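Local coordinates for protein pyruvate kinase (Cryptosporidium parvum, PDB 4DRS) that probably catalyses the last step of glycolysis, interconverting phosphoenolpyruvate plus ADP with pyruvate plus ATP, at residues A[418-422]-A[423-427]; A[392-395]-A[396-400]. All coordinates share one frame; numbering follows the deposited sequence.

Interaction 1: A[418-422]-A[423-427]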
loop_
_atom_site.group_PDB
_atom_site.type_symbol
_atom_site.label_atom_id
_atom_site.label_comp_id
_atom_site.label_asym_id
_atom_site.label_seq_id
_atom_site.Cartn_x
_atom_site.Cartn_y
_atom_site.Cartn_z
ATOM N N GLU A 418 -8.751 -0.114 16.828
ATOM C CA GLU A 418 -8.549 1.075 16.000
ATOM C C GLU A 418 -8.628 2.353 16.844
ATOM O O GLU A 418 -7.788 3.247 16.703
ATOM C CB GLU A 418 -9.549 1.132 14.839
ATOM C CG GLU A 418 -9.142 2.095 13.731
ATOM C CD GLU A 418 -10.326 2.674 12.972
ATOM O OE1 GLU A 418 -11.340 3.029 13.618
ATOM O OE2 GLU A 418 -10.239 2.791 11.726
ATOM N N SER A 419 -9.632 2.420 17.721
ATOM C CA SER A 419 -9.812 3.549 18.637
ATOM C C SER A 419 -8.616 3.764 19.556
ATOM O O SER A 419 -8.181 4.899 19.753
ATOM C CB SER A 419 -11.072 3.371 19.488
ATOM O OG SER A 419 -12.142 4.129 18.955
ATOM N N ALA A 420 -8.095 2.668 20.110
ATOM C CA ALA A 420 -6.954 2.723 21.017
ATOM C C ALA A 420 -5.750 3.332 20.313
ATOM O O ALA A 420 -5.004 4.111 20.904
ATOM C CB ALA A 420 -6.625 1.337 21.546
ATOM N N HIS A 421 -5.589 2.978 19.042
ATOM C CA HIS A 421 -4.517 3.504 18.215
ATOM C C HIS A 421 -4.708 4.968 17.923
ATOM O O HIS A 421 -3.775 5.758 18.056
ATOM C CB HIS A 421 -4.412 2.702 16.925
ATOM C CG HIS A 421 -3.396 3.244 15.957
ATOM N ND1 HIS A 421 -2.071 3.080 16.131
ATOM C CD2 HIS A 421 -3.554 3.974 14.778
ATOM C CE1 HIS A 421 -1.411 3.672 15.115
ATOM N NE2 HIS A 421 -2.321 4.217 14.287
ATOM N N ASP A 422 -5.928 5.339 17.542
ATOM C CA ASP A 422 -6.240 6.709 17.140
ATOM C C ASP A 422 -6.115 7.743 18.264
ATOM O O ASP A 422 -5.768 8.891 18.001
ATOM C CB ASP A 422 -7.631 6.780 16.500
ATOM C CG ASP A 422 -7.663 6.198 15.094
ATOM O OD1 ASP A 422 -6.605 6.175 14.422
ATOM O OD2 ASP A 422 -8.752 5.764 14.657
ATOM N N VAL A 423 -6.402 7.350 19.504
ATOM C CA VAL A 423 -6.247 8.273 20.639
ATOM C C VAL A 423 -4.980 8.014 21.446
ATOM O O VAL A 423 -4.728 8.694 22.440
ATOM C CB VAL A 423 -7.468 8.286 21.594
ATOM C CG1 VAL A 423 -8.726 8.717 20.857
ATOM C CG2 VAL A 423 -7.649 6.942 22.291
ATOM N N ASN A 424 -4.193 7.033 21.013
ATOM C CA ASN A 424 -2.975 6.626 21.715
ATOM C C ASN A 424 -3.261 6.162 23.152
ATOM O O ASN A 424 -2.574 6.555 24.104
ATOM C CB ASN A 424 -1.924 7.748 21.672
ATOM C CG ASN A 424 -0.550 7.281 22.112
ATOM O OD1 ASN A 424 -0.066 6.233 21.685
ATOM N ND2 ASN A 424 0.088 8.066 22.973
ATOM N N ALA A 425 -4.286 5.322 23.289
ATOM C CA ALA A 425 -4.692 4.767 24.577
ATOM C C ALA A 425 -3.641 3.811 25.131
ATOM O O ALA A 425 -2.816 3.278 24.384
ATOM C CB ALA A 425 -6.031 4.063 24.446
ATOM N N LYS A 426 -3.679 3.595 26.442
ATOM C CA LYS A 426 -2.717 2.724 27.104
ATOM C C LYS A 426 -3.303 1.355 27.414
ATOM O O LYS A 426 -2.561 0.384 27.560
ATOM C CB LYS A 426 -2.179 3.377 28.384
ATOM C CG LYS A 426 -1.577 4.765 28.185
ATOM C CD LYS A 426 -0.402 4.763 27.213
ATOM C CE LYS A 426 0.156 6.165 27.017
ATOM N NZ LYS A 426 1.232 6.192 25.985
ATOM N N LEU A 427 -4.629 1.279 27.513
ATOM C CA LEU A 427 -5.306 0.030 27.855
ATOM C C LEU A 427 -6.599 -0.180 27.083
ATOM O O LEU A 427 -7.287 0.780 26.720
ATOM C CB LEU A 427 -5.632 -0.016 29.351
ATOM C CG LEU A 427 -4.511 -0.074 30.393
ATOM C CD1 LEU A 427 -5.122 0.157 31.759
ATOM C CD2 LEU A 427 -3.755 -1.394 30.357
#
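Ala420 and Ala425 meet at the end of helix 408-422, their CB atoms 4.0 Å apart. The Ala425 methyl points back at the last turn and also rests 3.7 Å from Ala420 O, so one small residue packs on the backbone and methyl of another. The chain is turned by Asn424, whose phi is positive (59°), a conformation that asparagine tolerates better than most residues other than glycine; its side chain leaves the backbone on the side away from the helix. Two bonds run back into the last turn. Ala425 N donates to Ala420 O at 2.8 Å, in the carbonyl plane, whereas the inner bond, from Asn424 N to His421 O at 3.2 Å, is weak. One step earlier the helical pattern still holds, with Val423 N donating to Ser419 O at 3.0 Å. Val423 sets CG1 anti to its carbonyl carbon (chi1 -60°), which puts CG2 in the place between backbone N and carbonyl carbon and only 3.3 Å from Ser419 O, flanking that bond with a methyl. The apolar branches suit a buried place: Val423 and Ala425 both touch Phe502, and Ala420 lies on Ile504 of the same strand. On another side of the helix, Ser419 OG is bonded to Ser415 of the second subunit. The paired return bonds, the positive phi and the apolar contact bracketing the turn define a Schellman motif, here ending a helix and leading into strand 427-431 of the alpha/beta domain.

Interaction 2: A[392-395]-A[396-400]; sequences PVLY and HAIHS
Tyr395 and His399, one turn apart, share nearly the same first torsion: CG lies anti to the backbone N in both (chi1 174° and -172°), and the two side chains run side by side. Their rings are close to parallel but slid so far that they barely overlap, with centroids 5.5 Å apart; Tyr395 OH comes 3.7 Å from His399 ND1, and His399 CB sits over one face of the phenol. The hydroxyl finds its polar partner across the interface, in Glu418 of the second subunit, so tyrosine serves this buried place with a flat apolar ring and a polar end. His396 takes the other course, CG beside its own backbone N, and crosses Tyr395 in an edge-to-face pair: Tyr395 CD2 stands 4.1 Å above the imidazole plane, toward its rim, and the planes meet at 62°. Together with the ring's turn about chi2, this torsion also lays the imidazole beside Pro392 O. This aromatic cluster rides on helix 391-401, an alpha-helix whose amides bond four residues back, as from His399 N to Tyr395 O at 2.9 Å. Pro392 suits the first turn, where a missing N-H costs no helical bond. On another flank Leu394 and Ile398 pair at 3.9 Å between their CD1 atoms, branched chains crossing at a slant and both touching Arg445. Farther along, His396 O is gripped twice by Ser400, whose N and OG, the latter at 2.9 Å, reach it from opposite faces of its plane.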
loop_
_atom_site.group_PDB
_atom_site.type_symbol
_atom_site.label_atom_id
_atom_site.label_comp_id
_atom_site.label_asym_id
_atom_site.label_seq_id
_atom_site.Cartn_x
_atom_site.Cartn_y
_atom_site.Cartn_z
ATOM N N PRO A 392 0.517 -1.205 13.799
ATOM C CA PRO A 392 -0.426 -0.810 12.746
ATOM C C PRO A 392 -0.419 -1.754 11.540
ATOM O O PRO A 392 -1.487 -2.101 11.031
ATOM C CB PRO A 392 0.063 0.583 12.346
ATOM C CG PRO A 392 0.677 1.123 13.593
ATOM C CD PRO A 392 1.331 -0.059 14.254
ATOM N N VAL A 393 0.768 -2.180 11.109
ATOM C CA VAL A 393 0.897 -3.081 9.960
ATOM C C VAL A 393 0.290 -4.444 10.271
ATOM O O VAL A 393 -0.461 -4.996 9.458
ATOM C CB VAL A 393 2.368 -3.219 9.486
ATOM C CG1 VAL A 393 2.536 -4.399 8.534
ATOM C CG2 VAL A 393 2.832 -1.933 8.817
ATOM N N LEU A 394 0.600 -4.974 11.452
ATOM C CA LEU A 394 0.056 -6.258 11.885
ATOM C C LEU A 394 -1.472 -6.220 11.931
ATOM O O LEU A 394 -2.134 -7.163 11.486
ATOM C CB LEU A 394 0.641 -6.667 13.246
ATOM C CG LEU A 394 0.218 -8.003 13.876
ATOM C CD1 LEU A 394 0.455 -9.186 12.942
ATOM C CD2 LEU A 394 0.939 -8.206 15.198
ATOM N N TYR A 395 -2.019 -5.124 12.454
ATOM C CA TYR A 395 -3.465 -4.952 12.543
ATOM C C TYR A 395 -4.143 -5.024 11.178
ATOM O O TYR A 395 -5.133 -5.734 11.013
ATOM C CB TYR A 395 -3.837 -3.633 13.229
ATOM C CG TYR A 395 -5.328 -3.375 13.205
ATOM C CD1 TYR A 395 -6.197 -4.167 13.960
ATOM C CD2 TYR A 395 -5.876 -2.372 12.402
ATOM C CE1 TYR A 395 -7.566 -3.954 13.936
ATOM C CE2 TYR A 395 -7.247 -2.150 12.368
ATOM C CZ TYR A 395 -8.086 -2.945 13.139
ATOM O OH TYR A 395 -9.451 -2.743 13.125
ATOM N N HIS A 396 -3.608 -4.284 10.210
ATOM C CA HIS A 396 -4.198 -4.237 8.875
ATOM C C HIS A 396 -4.124 -5.556 8.166
ATOM O O HIS A 396 -5.048 -5.921 7.442
ATOM C CB HIS A 396 -3.590 -3.111 8.038
ATOM C CG HIS A 396 -3.977 -1.728 8.515
ATOM N ND1 HIS A 396 -5.254 -1.295 8.522
ATOM C CD2 HIS A 396 -3.204 -0.679 9.016
ATOM C CE1 HIS A 396 -5.298 -0.037 9.003
ATOM N NE2 HIS A 396 -4.043 0.339 9.305
ATOM N N ALA A 397 -3.037 -6.294 8.384
ATOM C CA ALA A 397 -2.878 -7.633 7.812
ATOM C C ALA A 397 -3.993 -8.579 8.276
ATOM O O ALA A 397 -4.665 -9.205 7.451
ATOM C CB ALA A 397 -1.504 -8.202 8.148
ATOM N N ILE A 398 -4.198 -8.656 9.592
ATOM C CA ILE A 398 -5.253 -9.496 10.169
ATOM C C ILE A 398 -6.647 -9.014 9.756
ATOM O O ILE A 398 -7.485 -9.816 9.352
ATOM C CB ILE A 398 -5.145 -9.592 11.711
ATOM C CG1 ILE A 398 -3.788 -10.173 12.121
ATOM C CG2 ILE A 398 -6.265 -10.453 12.279
ATOM C CD1 ILE A 398 -3.374 -9.842 13.543
ATOM N N HIS A 399 -6.880 -7.708 9.836
ATOM C CA HIS A 399 -8.175 -7.127 9.467
ATOM C C HIS A 399 -8.566 -7.429 8.039
ATOM O O HIS A 399 -9.730 -7.727 7.759
ATOM C CB HIS A 399 -8.181 -5.623 9.730
ATOM C CG HIS A 399 -9.533 -4.977 9.562
ATOM N ND1 HIS A 399 -10.515 -5.111 10.468
ATOM C CD2 HIS A 399 -10.040 -4.170 8.551
ATOM C CE1 HIS A 399 -11.598 -4.427 10.059
ATOM N NE2 HIS A 399 -11.307 -3.853 8.887
ATOM N N SER A 400 -7.590 -7.371 7.133
ATOM C CA SER A 400 -7.807 -7.688 5.712
ATOM C C SER A 400 -8.051 -9.175 5.446
ATOM O O SER A 400 -8.783 -9.523 4.520
ATOM C CB SER A 400 -6.623 -7.216 4.866
ATOM O OG SER A 400 -6.465 -5.813 4.947
#

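In the fold
Interaction 2 lies on helix 391-401 and interaction 1 at the end of the next helix, 408-422; their centres are 15 Å apart. The two helices pack directly: His421 CE1 comes to 3.6 Å from Pro392 CG, and Tyr395 also lies on Cys414 and Val417. Both contacts border the second subunit, where the hydrogen bond is reciprocal: Glu418 OE2 of each chain pairs with Tyr395 OH of the other, while within one chain Glu418 CB is 4.2 Å from Tyr395 OH. This is consistent with the interface between C-terminal domains in pyruvate kinase tetramers. Neither contact is near the ADP-binding residues; the side chains of His421 and His396 each lie about 4 Å from a bound acetate, probably from the crystallisation liquor.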